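Long-range contact in bitiscetin (PDB 1JWI), which binds von Willebrand factor and induces its interaction with platelet GPIb alpha through the A1 domain, so that platelets aggregate: residues H14-A28 against L115-S127. Sequence-based numbering, arbitrary orientation.
Sequences HCYKVFKKVGTWEDA and LPCGEKNPFICKS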
ATOM      1  N   HIS A  14      10.386 -11.292 -27.494  1.00 30.21           N
ATOM      2  CA  HIS A  14       9.090 -10.666 -27.240  1.00 28.54           C
ATOM      3  C   HIS A  14       8.956  -9.339 -27.986  1.00 27.90           C
ATOM      4  O   HIS A  14       9.952  -8.744 -28.408  1.00 27.43           O
ATOM      5  CB  HIS A  14       8.882 -10.413 -25.737  1.00 28.70           C
ATOM      6  CG  HIS A  14       8.629 -11.653 -24.938  1.00 27.07           C
ATOM      7  ND1 HIS A  14       9.636 -12.343 -24.292  1.00 26.96           N
ATOM      8  CD2 HIS A  14       7.486 -12.331 -24.683  1.00 28.22           C
ATOM      9  CE1 HIS A  14       9.121 -13.389 -23.675  1.00 27.46           C
ATOM     10  NE2 HIS A  14       7.819 -13.408 -23.894  1.00 27.76           N
ATOM     11  N   CYS A  15       7.713  -8.892 -28.144  1.00 27.16           N
ATOM     12  CA  CYS A  15       7.405  -7.627 -28.804  1.00 27.19           C
ATOM     13  C   CYS A  15       6.796  -6.684 -27.765  1.00 26.49           C
ATOM     14  O   CYS A  15       5.887  -7.073 -27.026  1.00 27.19           O
ATOM     15  CB  CYS A  15       6.418  -7.855 -29.949  1.00 28.08           C
ATOM     16  SG  CYS A  15       7.054  -8.947 -31.270  1.00 31.24           S
ATOM     17  N   TYR A  16       7.296  -5.450 -27.709  1.00 24.35           N
ATOM     18  CA  TYR A  16       6.811  -4.461 -26.745  1.00 22.35           C
ATOM     19  C   TYR A  16       6.321  -3.174 -27.388  1.00 21.47           C
ATOM     20  O   TYR A  16       6.818  -2.751 -28.435  1.00 21.15           O
ATOM     21  CB  TYR A  16       7.907  -4.073 -25.750  1.00 20.35           C
ATOM     22  CG  TYR A  16       8.563  -5.223 -25.031  1.00 21.07           C
ATOM     23  CD1 TYR A  16       9.387  -6.117 -25.712  1.00 20.62           C
ATOM     24  CD2 TYR A  16       8.401  -5.389 -23.655  1.00 20.19           C
ATOM     25  CE1 TYR A  16      10.042  -7.144 -25.043  1.00 22.10           C
ATOM     26  CE2 TYR A  16       9.052  -6.411 -22.973  1.00 21.02           C
ATOM     27  CZ  TYR A  16       9.876  -7.282 -23.674  1.00 22.37           C
ATOM     28  OH  TYR A  16      10.559  -8.265 -23.000  1.00 23.32           O
ATOM     29  N   LYS A  17       5.368  -2.536 -26.723  1.00 21.12           N
ATOM     30  CA  LYS A  17       4.806  -1.282 -27.198  1.00 22.20           C
ATOM     31  C   LYS A  17       4.234  -0.487 -26.027  1.00 22.23           C
ATOM     32  O   LYS A  17       3.528  -1.032 -25.176  1.00 21.51           O
ATOM     33  CB  LYS A  17       3.702  -1.563 -28.222  1.00 24.52           C
ATOM     34  CG  LYS A  17       2.894  -0.346 -28.658  1.00 26.52           C
ATOM     35  CD  LYS A  17       3.635   0.476 -29.683  1.00 30.43           C
ATOM     36  CE  LYS A  17       2.744   1.550 -30.301  1.00 31.09           C
ATOM     37  NZ  LYS A  17       3.504   2.327 -31.326  1.00 32.04           N
ATOM     38  N   VAL A  18       4.560   0.803 -25.995  1.00 22.96           N
ATOM     39  CA  VAL A  18       4.074   1.718 -24.965  1.00 22.36           C
ATOM     40  C   VAL A  18       2.896   2.470 -25.578  1.00 23.42           C
ATOM     41  O   VAL A  18       3.044   3.126 -26.610  1.00 24.35           O
ATOM     42  CB  VAL A  18       5.175   2.740 -24.561  1.00 22.45           C
ATOM     43  CG1 VAL A  18       4.611   3.776 -23.604  1.00 21.49           C
ATOM     44  CG2 VAL A  18       6.359   2.012 -23.931  1.00 18.53           C
ATOM     45  N   PHE A  19       1.725   2.365 -24.961  1.00 23.51           N
ATOM     46  CA  PHE A  19       0.537   3.047 -25.471  1.00 24.38           C
ATOM     47  C   PHE A  19       0.297   4.349 -24.717  1.00 25.77           C
ATOM     48  O   PHE A  19       0.279   4.374 -23.482  1.00 25.59           O
ATOM     49  CB  PHE A  19      -0.680   2.129 -25.354  1.00 23.40           C
ATOM     50  CG  PHE A  19      -0.675   0.996 -26.340  1.00 23.32           C
ATOM     51  CD1 PHE A  19      -1.219   1.159 -27.609  1.00 22.71           C
ATOM     52  CD2 PHE A  19      -0.104  -0.230 -26.009  1.00 23.43           C
ATOM     53  CE1 PHE A  19      -1.193   0.120 -28.535  1.00 22.34           C
ATOM     54  CE2 PHE A  19      -0.073  -1.275 -26.932  1.00 23.21           C
ATOM     55  CZ  PHE A  19      -0.619  -1.098 -28.196  1.00 22.15           C
ATOM     56  N   LYS A  20       0.118   5.434 -25.468  1.00 27.79           N
ATOM     57  CA  LYS A  20      -0.103   6.742 -24.873  1.00 29.23           C
ATOM     58  C   LYS A  20      -1.548   6.985 -24.450  1.00 30.24           C
ATOM     59  O   LYS A  20      -1.809   7.855 -23.622  1.00 30.45           O
ATOM     60  CB  LYS A  20       0.366   7.845 -25.828  1.00 30.69           C
ATOM     61  CG  LYS A  20       1.883   7.986 -25.882  1.00 32.29           C
ATOM     62  CD  LYS A  20       2.311   9.303 -26.511  1.00 34.10           C
ATOM     63  CE  LYS A  20       2.168   9.272 -28.022  1.00 34.15           C
ATOM     64  NZ  LYS A  20       3.011   8.197 -28.622  1.00 35.47           N
ATOM     65  N   LYS A  21      -2.478   6.220 -25.017  1.00 30.97           N
ATOM     66  CA  LYS A  21      -3.890   6.343 -24.663  1.00 31.67           C
ATOM     67  C   LYS A  21      -4.017   5.882 -23.214  1.00 30.91           C
ATOM     68  O   LYS A  21      -3.756   4.720 -22.909  1.00 32.08           O
ATOM     69  CB  LYS A  21      -4.743   5.449 -25.567  1.00 33.27           C
ATOM     70  CG  LYS A  21      -4.253   4.002 -25.632  1.00 36.55           C
ATOM     71  CD  LYS A  21      -5.270   3.063 -26.275  1.00 37.79           C
ATOM     72  CE  LYS A  21      -6.487   2.868 -25.382  1.00 40.10           C
ATOM     73  NZ  LYS A  21      -7.494   1.953 -25.997  1.00 40.89           N
ATOM     74  N   VAL A  22      -4.411   6.785 -22.323  1.00 29.85           N
ATOM     75  CA  VAL A  22      -4.524   6.446 -20.904  1.00 29.78           C
ATOM     76  C   VAL A  22      -5.732   5.584 -20.563  1.00 29.38           C
ATOM     77  O   VAL A  22      -6.804   5.739 -21.140  1.00 30.08           O
ATOM     78  CB  VAL A  22      -4.566   7.714 -20.026  1.00 29.65           C
ATOM     79  CG1 VAL A  22      -3.303   8.537 -20.243  1.00 29.76           C
ATOM     80  CG2 VAL A  22      -5.810   8.536 -20.355  1.00 30.88           C
ATOM     81  N   GLY A  23      -5.547   4.674 -19.613  1.00 29.48           N
ATOM     82  CA  GLY A  23      -6.639   3.806 -19.205  1.00 27.61           C
ATOM     83  C   GLY A  23      -6.403   3.265 -17.814  1.00 26.51           C
ATOM     84  O   GLY A  23      -5.287   3.354 -17.295  1.00 25.48           O
ATOM     85  N   THR A  24      -7.443   2.714 -17.199  1.00 25.16           N
ATOM     86  CA  THR A  24      -7.302   2.149 -15.868  1.00 24.87           C
ATOM     87  C   THR A  24      -6.493   0.871 -16.044  1.00 24.50           C
ATOM     88  O   THR A  24      -6.397   0.348 -17.152  1.00 23.16           O
ATOM     89  CB  THR A  24      -8.675   1.813 -15.239  1.00 25.08           C
ATOM     90  OG1 THR A  24      -9.284   0.730 -15.951  1.00 24.64           O
ATOM     91  CG2 THR A  24      -9.591   3.027 -15.291  1.00 25.31           C
ATOM     92  N   TRP A  25      -5.909   0.375 -14.957  1.00 23.92           N
ATOM     93  CA  TRP A  25      -5.096  -0.834 -15.024  1.00 23.13           C
ATOM     94  C   TRP A  25      -5.858  -1.972 -15.694  1.00 24.47           C
ATOM     95  O   TRP A  25      -5.341  -2.631 -16.597  1.00 23.99           O
ATOM     96  CB  TRP A  25      -4.662  -1.267 -13.620  1.00 20.45           C
ATOM     97  CG  TRP A  25      -3.644  -2.373 -13.618  1.00 19.81           C
ATOM     98  CD1 TRP A  25      -2.283  -2.242 -13.673  1.00 19.94           C
ATOM     99  CD2 TRP A  25      -3.908  -3.780 -13.535  1.00 19.29           C
ATOM    100  NE1 TRP A  25      -1.684  -3.483 -13.619  1.00 20.38           N
ATOM    101  CE2 TRP A  25      -2.658  -4.444 -13.534  1.00 19.39           C
ATOM    102  CE3 TRP A  25      -5.081  -4.547 -13.456  1.00 19.18           C
ATOM    103  CZ2 TRP A  25      -2.548  -5.837 -13.458  1.00 19.02           C
ATOM    104  CZ3 TRP A  25      -4.970  -5.934 -13.379  1.00 20.07           C
ATOM    105  CH2 TRP A  25      -3.707  -6.563 -13.379  1.00 19.65           C
ATOM    106  N   GLU A  26      -7.092  -2.195 -15.258  1.00 25.96           N
ATOM    107  CA  GLU A  26      -7.904  -3.272 -15.815  1.00 28.16           C
ATOM    108  C   GLU A  26      -8.141  -3.105 -17.320  1.00 27.73           C
ATOM    109  O   GLU A  26      -7.969  -4.059 -18.082  1.00 28.11           O
ATOM    110  CB  GLU A  26      -9.242  -3.370 -15.068  1.00 31.16           C
ATOM    111  CG  GLU A  26      -9.775  -4.798 -14.982  1.00 38.09           C
ATOM    112  CD  GLU A  26     -10.982  -4.938 -14.063  1.00 41.02           C
ATOM    113  OE1 GLU A  26     -10.898  -4.513 -12.889  1.00 41.57           O
ATOM    114  OE2 GLU A  26     -12.012  -5.482 -14.514  1.00 43.43           O
ATOM    115  N   ASP A  27      -8.528  -1.906 -17.753  1.00 26.24           N
ATOM    116  CA  ASP A  27      -8.756  -1.679 -19.179  1.00 26.17           C
ATOM    117  C   ASP A  27      -7.456  -1.891 -19.942  1.00 26.51           C
ATOM    118  O   ASP A  27      -7.442  -2.440 -21.047  1.00 25.49           O
ATOM    119  CB  ASP A  27      -9.259  -0.254 -19.447  1.00 27.22           C
ATOM    120  CG  ASP A  27     -10.651  -0.000 -18.885  1.00 29.84           C
ATOM    121  OD1 ASP A  27     -11.467  -0.947 -18.835  1.00 30.08           O
ATOM    122  OD2 ASP A  27     -10.929   1.157 -18.508  1.00 31.58           O
ATOM    123  N   ALA A  28      -6.358  -1.445 -19.339  1.00 26.31           N
ATOM    124  CA  ALA A  28      -5.049  -1.577 -19.957  1.00 25.33           C
ATOM    125  C   ALA A  28      -4.768  -3.044 -20.268  1.00 24.40           C
ATOM    126  O   ALA A  28      -4.415  -3.384 -21.396  1.00 23.13           O
ATOM    127  CB  ALA A  28      -3.973  -1.003 -19.032  1.00 24.58           C
ATOM    128  N   LEU A 115      -0.094   2.062  -7.028  1.00 17.68           N
ATOM    129  CA  LEU A 115      -1.021   3.127  -7.403  1.00 17.66           C
ATOM    130  C   LEU A 115      -2.480   2.685  -7.389  1.00 17.88           C
ATOM    131  O   LEU A 115      -2.778   1.494  -7.378  1.00 17.01           O
ATOM    132  CB  LEU A 115      -0.687   3.609  -8.818  1.00 16.11           C
ATOM    133  CG  LEU A 115       0.730   4.124  -9.076  1.00 15.26           C
ATOM    134  CD1 LEU A 115       1.030   4.114 -10.573  1.00 16.12           C
ATOM    135  CD2 LEU A 115       0.849   5.524  -8.501  1.00 15.00           C
ATOM    136  N   PRO A 116      -3.413   3.654  -7.394  1.00 19.21           N
ATOM    137  CA  PRO A 116      -4.842   3.322  -7.397  1.00 19.61           C
ATOM    138  C   PRO A 116      -5.131   2.668  -8.745  1.00 19.09           C
ATOM    139  O   PRO A 116      -4.836   3.246  -9.786  1.00 18.23           O
ATOM    140  CB  PRO A 116      -5.521   4.689  -7.275  1.00 19.84           C
ATOM    141  CG  PRO A 116      -4.489   5.528  -6.567  1.00 19.83           C
ATOM    142  CD  PRO A 116      -3.214   5.105  -7.252  1.00 19.45           C
ATOM    143  N   CYS A 117      -5.698   1.469  -8.727  1.00 19.90           N
ATOM    144  CA  CYS A 117      -5.996   0.752  -9.960  1.00 19.34           C
ATOM    145  C   CYS A 117      -6.936   1.516 -10.890  1.00 21.30           C
ATOM    146  O   CYS A 117      -6.947   1.276 -12.097  1.00 20.59           O
ATOM    147  CB  CYS A 117      -6.616  -0.602  -9.641  1.00 17.51           C
ATOM    148  SG  CYS A 117      -5.536  -1.796  -8.791  1.00 16.62           S
ATOM    149  N   GLY A 118      -7.721   2.433 -10.332  1.00 23.65           N
ATOM    150  CA  GLY A 118      -8.658   3.198 -11.138  1.00 26.18           C
ATOM    151  C   GLY A 118      -8.095   4.454 -11.782  1.00 27.70           C
ATOM    152  O   GLY A 118      -8.815   5.179 -12.475  1.00 28.25           O
ATOM    153  N   GLU A 119      -6.812   4.714 -11.554  1.00 28.73           N
ATOM    154  CA  GLU A 119      -6.135   5.882 -12.116  1.00 30.89           C
ATOM    155  C   GLU A 119      -5.865   5.654 -13.605  1.00 30.38           C
ATOM    156  O   GLU A 119      -5.556   4.537 -14.016  1.00 30.33           O
ATOM    157  CB  GLU A 119      -4.811   6.097 -11.378  1.00 34.02           C
ATOM    158  CG  GLU A 119      -4.115   7.418 -11.644  1.00 37.43           C
ATOM    159  CD  GLU A 119      -2.785   7.526 -10.909  1.00 40.13           C
ATOM    160  OE1 GLU A 119      -1.782   6.955 -11.389  1.00 40.23           O
ATOM    161  OE2 GLU A 119      -2.745   8.178  -9.843  1.00 41.40           O
ATOM    162  N   LYS A 120      -5.972   6.704 -14.414  1.00 29.28           N
ATOM    163  CA  LYS A 120      -5.724   6.565 -15.849  1.00 28.67           C
ATOM    164  C   LYS A 120      -4.281   6.922 -16.214  1.00 27.62           C
ATOM    165  O   LYS A 120      -3.846   8.061 -16.046  1.00 28.00           O
ATOM    166  CB  LYS A 120      -6.700   7.435 -16.648  1.00 29.39           C
ATOM    167  CG  LYS A 120      -8.150   6.981 -16.535  1.00 30.77           C
ATOM    168  CD  LYS A 120      -9.083   7.821 -17.393  1.00 31.11           C
ATOM    169  CE  LYS A 120     -10.537   7.494 -17.090  1.00 31.90           C
ATOM    170  NZ  LYS A 120     -10.838   6.039 -17.233  1.00 31.74           N
ATOM    171  N   ASN A 121      -3.545   5.934 -16.716  1.00 25.06           N
ATOM    172  CA  ASN A 121      -2.149   6.132 -17.090  1.00 22.83           C
ATOM    173  C   ASN A 121      -1.820   5.430 -18.390  1.00 21.85           C
ATOM    174  O   ASN A 121      -2.552   4.543 -18.831  1.00 21.98           O
ATOM    175  CB  ASN A 121      -1.214   5.540 -16.028  1.00 21.96           C
ATOM    176  CG  ASN A 121      -1.289   6.257 -14.705  1.00 21.35           C
ATOM    177  OD1 ASN A 121      -1.106   7.470 -14.636  1.00 23.41           O
ATOM    178  ND2 ASN A 121      -1.542   5.504 -13.636  1.00 19.46           N
ATOM    179  N   PRO A 122      -0.716   5.832 -19.034  1.00 20.82           N
ATOM    180  CA  PRO A 122      -0.369   5.143 -20.275  1.00 20.22           C
ATOM    181  C   PRO A 122       0.084   3.758 -19.808  1.00 19.48           C
ATOM    182  O   PRO A 122       0.229   3.523 -18.599  1.00 17.66           O
ATOM    183  CB  PRO A 122       0.773   5.995 -20.841  1.00 20.69           C
ATOM    184  CG  PRO A 122       1.388   6.607 -19.631  1.00 20.11           C
ATOM    185  CD  PRO A 122       0.180   6.975 -18.798  1.00 20.42           C
ATOM    186  N   PHE A 123       0.309   2.841 -20.736  1.00 20.13           N
ATOM    187  CA  PHE A 123       0.706   1.498 -20.339  1.00 19.88           C
ATOM    188  C   PHE A 123       1.590   0.805 -21.357  1.00 19.56           C
ATOM    189  O   PHE A 123       1.782   1.290 -22.473  1.00 19.48           O
ATOM    190  CB  PHE A 123      -0.529   0.641 -20.062  1.00 19.75           C
ATOM    191  CG  PHE A 123      -1.507   0.603 -21.196  1.00 20.40           C
ATOM    192  CD1 PHE A 123      -2.385   1.659 -21.412  1.00 18.74           C
ATOM    193  CD2 PHE A 123      -1.546  -0.489 -22.055  1.00 19.82           C
ATOM    194  CE1 PHE A 123      -3.295   1.625 -22.467  1.00 19.52           C
ATOM    195  CE2 PHE A 123      -2.454  -0.533 -23.113  1.00 19.87           C
ATOM    196  CZ  PHE A 123      -3.331   0.531 -23.319  1.00 19.79           C
ATOM    197  N   ILE A 124       2.121  -0.340 -20.958  1.00 19.40           N
ATOM    198  CA  ILE A 124       3.018  -1.093 -21.809  1.00 20.81           C
ATOM    199  C   ILE A 124       2.595  -2.543 -21.964  1.00 20.43           C
ATOM    200  O   ILE A 124       2.440  -3.267 -20.979  1.00 20.28           O
ATOM    201  CB  ILE A 124       4.449  -1.052 -21.242  1.00 22.12           C
ATOM    202  CG1 ILE A 124       5.361  -1.966 -22.060  1.00 22.73           C
ATOM    203  CG2 ILE A 124       4.436  -1.479 -19.780  1.00 25.18           C
ATOM    204  CD1 ILE A 124       6.741  -2.118 -21.483  1.00 25.32           C
ATOM    205  N   CYS A 125       2.414  -2.950 -23.218  1.00 20.52           N
ATOM    206  CA  CYS A 125       2.028  -4.314 -23.546  1.00 20.39           C
ATOM    207  C   CYS A 125       3.248  -5.140 -23.955  1.00 20.73           C
ATOM    208  O   CYS A 125       4.263  -4.605 -24.415  1.00 20.68           O
ATOM    209  CB  CYS A 125       1.011  -4.323 -24.689  1.00 18.35           C
ATOM    210  SG  CYS A 125      -0.568  -3.499 -24.327  1.00 18.77           S
ATOM    211  N   LYS A 126       3.133  -6.446 -23.767  1.00 21.01           N
ATOM    212  CA  LYS A 126       4.186  -7.386 -24.111  1.00 22.40           C
ATOM    213  C   LYS A 126       3.520  -8.644 -24.669  1.00 24.73           C
ATOM    214  O   LYS A 126       2.560  -9.158 -24.086  1.00 25.00           O
ATOM    215  CB  LYS A 126       5.001  -7.719 -22.860  1.00 21.61           C
ATOM    216  CG  LYS A 126       5.981  -8.866 -23.008  1.00 19.44           C
ATOM    217  CD  LYS A 126       6.681  -9.104 -21.681  1.00 19.19           C
ATOM    218  CE  LYS A 126       7.561 -10.339 -21.715  1.00 20.47           C
ATOM    219  NZ  LYS A 126       8.145 -10.617 -20.368  1.00 23.01           N
ATOM    220  N   SER A 127       4.010  -9.123 -25.808  1.00 26.79           N
ATOM    221  CA  SER A 127       3.454 -10.324 -26.418  1.00 28.98           C
ATOM    222  C   SER A 127       4.566 -11.132 -27.081  1.00 31.02           C
ATOM    223  O   SER A 127       5.630 -10.535 -27.356  1.00 32.99           O
ATOM    224  CB  SER A 127       2.382  -9.954 -27.447  1.00 27.44           C
ATOM    225  OG  SER A 127       2.939  -9.269 -28.555  1.00 27.55           O
TER
HETATM  226  O   HOH W   1      -8.301  -1.197 -12.870  1.00 24.16           O
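Cys-117 O takes the first amide of the helix that starts at Trp-25, Trp-25 N lying 3.2 Å away, and a water bridges that carbonyl to Glu-26 N, donating to the first and accepting from the second. Next door, Thr-24 caps that helix, its OG1 accepting from Asp-27 N. Asn-121 then pairs with Gly-23 through two backbone bonds, while its ND2 holds Glu-119 OE1 at 2.7 Å. Pro-122 packs against Val-22 where a beta bulge shifts the register by two. Phe-123 shows how one ring can tie a strand to a helix: with CG held between backbone N and carbonyl carbon (chi1 54°), the ring swings toward 14-28 and lies between Phe-19 CB and Ala-28 CB, each 3.9 Å from its centroid. The Phe-19 ring, slid aside at 20° to it, meets Cys-125 SG obliquely, CE2 to SG 3.5 Å; this sulfur is bonded to Cys-32 of the same helix. Extended Lys-126 runs alongside Tyr-16 and sets CE over the centre of the His-14 ring, 3.6 Å away, before NZ reaches Glu-47, which Tyr-16 OH also binds. Ser-127 closes the antiparallel pairing with Cys-15. Such pairing of a strand near the N-terminus with the C-terminal strand, closing the domain into a loop, is characteristic of the C-type lectin fold of snaclecs.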